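Long-range contact in pyruvate kinase (Toxoplasma gondii, PDB 3GG8), which catalyses the last step of glycolysis, transferring the phosphoryl group of phosphoenolpyruvate to ADP to give pyruvate and ATP: residues R37-G45 against M57-N68. Sequence-based numbering, arbitrary orientation.
Sequences RTRIVCTMG and MIDAGMNVCRLN
Strands 39-43 and 62-68 are the first two parallel strands of the TIM barrel of pyruvate kinase. Helix 51-60 links them in a beta-alpha-beta unit and ends in a Schellman motif at Gly61. Cys42 bridges Val64 and Arg66: its N donates to Val64 O at 2.9 Å, and its O accepts from Arg66 N. Met44 N continues the ladder to Arg66 O.

The start of the pairing is irregular. Ile40 O takes two bonds, from Asn63 N at 3.1 Å and from Val64 N at 3.3 Å. In the opposite sense, a lone pair of Asn63 OD1 accepts from Ile40 N at 3.0 Å. CG of Asn63 lies beside its own backbone N (chi1 -49°), which turns the amide toward strand 39-43. This amide also stacks on the Arg39 guanidinium, the planes 30° apart and OD1 over its centre.

Val41, Val64, Thr43 and Arg66 face the barrel interior. Val41 and Val64 lie side by side, with CG2 of Val41 3.8 Å from CB of Val64. Cys42 and Cys65 point the other way, toward the surrounding helices. There the Met57 methyl and the Met62 sulfur meet CB of Cys42, and helices 356-371 and 74-90 cover this layer. The bend at chi2 of Met44 brings SD to 4.0 Å from Cys65 CB, and the bend at chi3 carries CE toward Met62 SD. A water joins Met44 O to Asn68 N near the C-terminal strand ends.

Arg66 runs extended alongside Thr43, and its NE forms a salt bridge with Asp101. Thr43 OG1 hydrogen-bonds to Leu346 O, tying in the eighth strand. NH1 of Arg66 donates to Thr43 OG1 at 2.8 Å, with the hydroxyl oxygen only 7° out of the guanidinium plane.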
loop_
_atom_site.group_PDB
_atom_site.type_symbol
_atom_site.label_atom_id
_atom_site.label_comp_id
_atom_site.label_asym_id
_atom_site.label_seq_id
_atom_site.Cartn_x
_atom_site.Cartn_y
_atom_site.Cartn_z
ATOM N N ARG C 37 16.637 -18.599 -14.895
ATOM C CA ARG C 37 15.390 -19.239 -14.444
ATOM C C ARG C 37 14.439 -19.642 -15.578
ATOM O O ARG C 37 13.765 -20.680 -15.510
ATOM C CB ARG C 37 14.683 -18.320 -13.440
ATOM C CG ARG C 37 15.636 -17.555 -12.517
ATOM C CD ARG C 37 16.281 -18.462 -11.463
ATOM N NE ARG C 37 15.268 -19.118 -10.629
ATOM C CZ ARG C 37 14.621 -18.533 -9.621
ATOM N NH1 ARG C 37 14.887 -17.274 -9.301
ATOM N NH2 ARG C 37 13.706 -19.208 -8.932
ATOM N N THR C 38 14.393 -18.825 -16.626
ATOM C CA THR C 38 13.624 -19.126 -17.845
ATOM C C THR C 38 14.035 -20.470 -18.491
ATOM O O THR C 38 15.218 -20.789 -18.554
ATOM C CB THR C 38 13.702 -17.916 -18.849
ATOM O OG1 THR C 38 13.383 -16.693 -18.153
ATOM C CG2 THR C 38 12.745 -18.082 -19.998
ATOM N N ARG C 39 13.048 -21.263 -18.914
ATOM C CA ARG C 39 13.252 -22.588 -19.517
ATOM C C ARG C 39 13.435 -22.488 -21.041
ATOM O O ARG C 39 12.836 -21.630 -21.687
ATOM C CB ARG C 39 12.006 -23.432 -19.257
ATOM C CG ARG C 39 11.987 -24.272 -18.005
ATOM C CD ARG C 39 12.580 -23.642 -16.795
ATOM N NE ARG C 39 14.016 -23.873 -16.632
ATOM C CZ ARG C 39 14.589 -25.035 -16.312
ATOM N NH1 ARG C 39 15.901 -25.087 -16.164
ATOM N NH2 ARG C 39 13.875 -26.148 -16.155
ATOM N N ILE C 40 14.259 -23.357 -21.627
ATOM C CA ILE C 40 14.554 -23.238 -23.064
ATOM C C ILE C 40 14.041 -24.457 -23.832
ATOM O O ILE C 40 14.369 -25.601 -23.488
ATOM C CB ILE C 40 16.058 -22.994 -23.334
ATOM C CG1 ILE C 40 16.513 -21.658 -22.707
ATOM C CG2 ILE C 40 16.362 -23.024 -24.828
ATOM C CD1 ILE C 40 18.002 -21.434 -22.724
ATOM N N VAL C 41 13.212 -24.194 -24.846
ATOM C CA VAL C 41 12.693 -25.248 -25.725
ATOM C C VAL C 41 13.455 -25.241 -27.060
ATOM O O VAL C 41 13.606 -24.185 -27.704
ATOM C CB VAL C 41 11.164 -25.101 -25.969
ATOM C CG1 VAL C 41 10.630 -26.251 -26.834
ATOM C CG2 VAL C 41 10.394 -24.984 -24.628
ATOM N N CYS C 42 13.941 -26.426 -27.450
ATOM C CA CYS C 42 14.716 -26.604 -28.687
ATOM C C CYS C 42 14.038 -27.584 -29.621
ATOM O O CYS C 42 13.610 -28.674 -29.209
ATOM C CB CYS C 42 16.122 -27.099 -28.375
ATOM S SG CYS C 42 17.079 -25.936 -27.369
ATOM N N THR C 43 13.916 -27.165 -30.876
ATOM C CA THR C 43 13.320 -27.987 -31.929
ATOM C C THR C 43 14.399 -28.896 -32.504
ATOM O O THR C 43 15.482 -28.435 -32.887
ATOM C CB THR C 43 12.694 -27.105 -33.031
ATOM O OG1 THR C 43 11.695 -26.278 -32.439
ATOM C CG2 THR C 43 12.035 -27.939 -34.139
ATOM N N MET C 44 14.082 -30.190 -32.547
ATOM C CA MET C 44 14.953 -31.205 -33.106
ATOM C C MET C 44 14.975 -31.092 -34.618
ATOM O O MET C 44 13.987 -30.686 -35.218
ATOM C CB MET C 44 14.396 -32.585 -32.731
ATOM C CG MET C 44 14.279 -32.778 -31.231
ATOM S SD MET C 44 15.904 -32.769 -30.417
ATOM C CE MET C 44 16.239 -31.022 -30.090
ATOM N N GLY C 45 16.092 -31.478 -35.224
ATOM C CA GLY C 45 16.248 -31.390 -36.674
ATOM C C GLY C 45 17.632 -31.832 -37.092
ATOM O O GLY C 45 18.431 -32.215 -36.238
ATOM N N MET C 57 24.000 -29.392 -26.193
ATOM C CA MET C 57 22.819 -28.560 -26.030
ATOM C C MET C 57 22.227 -28.668 -24.640
ATOM O O MET C 57 21.747 -27.678 -24.109
ATOM C CB MET C 57 21.785 -28.879 -27.101
ATOM C CG MET C 57 22.161 -28.254 -28.420
ATOM S SD MET C 57 21.228 -28.897 -29.785
ATOM C CE MET C 57 19.615 -28.190 -29.518
ATOM N N ILE C 58 22.277 -29.860 -24.045
ATOM C CA ILE C 58 21.890 -30.009 -22.655
ATOM C C ILE C 58 22.758 -29.096 -21.779
ATOM O O ILE C 58 22.225 -28.338 -20.957
ATOM C CB ILE C 58 22.013 -31.456 -22.153
ATOM C CG1 ILE C 58 21.016 -32.373 -22.863
ATOM C CG2 ILE C 58 21.841 -31.506 -20.618
ATOM C CD1 ILE C 58 21.265 -33.843 -22.623
ATOM N N ASP C 59 24.084 -29.172 -21.948
ATOM C CA ASP C 59 25.016 -28.364 -21.125
ATOM C C ASP C 59 24.740 -26.881 -21.321
ATOM O O ASP C 59 24.911 -26.096 -20.408
ATOM C CB ASP C 59 26.495 -28.660 -21.446
ATOM C CG ASP C 59 26.891 -30.094 -21.155
ATOM O OD1 ASP C 59 26.205 -30.763 -20.347
ATOM O OD2 ASP C 59 27.915 -30.553 -21.726
ATOM N N ALA C 60 24.279 -26.523 -22.514
ATOM C CA ALA C 60 24.048 -25.130 -22.884
ATOM C C ALA C 60 22.770 -24.536 -22.294
ATOM O O ALA C 60 22.630 -23.310 -22.223
ATOM C CB ALA C 60 24.053 -24.997 -24.392
ATOM N N GLY C 61 21.831 -25.396 -21.892
ATOM C CA GLY C 61 20.548 -24.950 -21.345
ATOM C C GLY C 61 19.271 -25.575 -21.896
ATOM O O GLY C 61 18.175 -25.171 -21.504
ATOM N N MET C 62 19.376 -26.546 -22.796
ATOM C CA MET C 62 18.165 -27.205 -23.331
ATOM C C MET C 62 17.414 -27.966 -22.231
ATOM O O MET C 62 18.016 -28.785 -21.544
ATOM C CB MET C 62 18.514 -28.163 -24.483
ATOM C CG MET C 62 17.350 -29.045 -24.957
ATOM S SD MET C 62 17.705 -29.845 -26.529
ATOM C CE MET C 62 18.793 -31.195 -26.016
ATOM N N ASN C 63 16.112 -27.690 -22.072
ATOM C CA ASN C 63 15.265 -28.394 -21.112
ATOM C C ASN C 63 14.160 -29.197 -21.780
ATOM O O ASN C 63 13.642 -30.162 -21.213
ATOM C CB ASN C 63 14.629 -27.406 -20.125
ATOM C CG ASN C 63 15.630 -26.445 -19.524
ATOM O OD1 ASN C 63 15.520 -25.235 -19.722
ATOM N ND2 ASN C 63 16.602 -26.970 -18.764
ATOM N N VAL C 64 13.770 -28.773 -22.981
ATOM C CA VAL C 64 12.658 -29.416 -23.689
ATOM C C VAL C 64 13.044 -29.632 -25.147
ATOM O O VAL C 64 13.634 -28.739 -25.772
ATOM C CB VAL C 64 11.352 -28.564 -23.627
ATOM C CG1 VAL C 64 10.188 -29.267 -24.353
ATOM C CG2 VAL C 64 10.971 -28.204 -22.149
ATOM N N CYS C 65 12.690 -30.816 -25.657
ATOM C CA CYS C 65 12.862 -31.193 -27.059
ATOM C C CYS C 65 11.532 -31.227 -27.818
ATOM O O CYS C 65 10.684 -32.091 -27.569
ATOM C CB CYS C 65 13.521 -32.568 -27.157
ATOM S SG CYS C 65 15.109 -32.633 -26.313
ATOM N N ARG C 66 11.400 -30.297 -28.761
ATOM C CA ARG C 66 10.266 -30.192 -29.662
ATOM C C ARG C 66 10.462 -31.023 -30.927
ATOM O O ARG C 66 11.437 -30.834 -31.658
ATOM C CB ARG C 66 10.053 -28.733 -30.061
ATOM C CG ARG C 66 9.031 -28.535 -31.189
ATOM C CD ARG C 66 8.676 -27.062 -31.291
ATOM N NE ARG C 66 7.709 -26.748 -32.346
ATOM C CZ ARG C 66 8.040 -26.331 -33.567
ATOM N NH1 ARG C 66 9.323 -26.187 -33.897
ATOM N NH2 ARG C 66 7.088 -26.057 -34.461
ATOM N N LEU C 67 9.538 -31.950 -31.162
ATOM C CA LEU C 67 9.447 -32.681 -32.408
ATOM C C LEU C 67 8.372 -32.013 -33.267
ATOM O O LEU C 67 7.183 -32.075 -32.949
ATOM C CB LEU C 67 9.040 -34.118 -32.133
ATOM C CG LEU C 67 9.780 -34.933 -31.068
ATOM C CD1 LEU C 67 9.065 -36.264 -30.859
ATOM C CD2 LEU C 67 11.253 -35.123 -31.453
ATOM N N ASN C 68 8.797 -31.347 -34.336
ATOM C CA ASN C 68 7.881 -30.726 -35.272
ATOM C C ASN C 68 7.255 -31.701 -36.279
ATOM O O ASN C 68 7.852 -31.995 -37.318
ATOM C CB ASN C 68 8.568 -29.576 -36.009
ATOM C CG ASN C 68 7.608 -28.811 -36.881
ATOM O OD1 ASN C 68 6.421 -29.152 -36.962
ATOM N ND2 ASN C 68 8.105 -27.785 -37.554
HETATM O O HOH W 1 11.634 -32.012 -35.118
#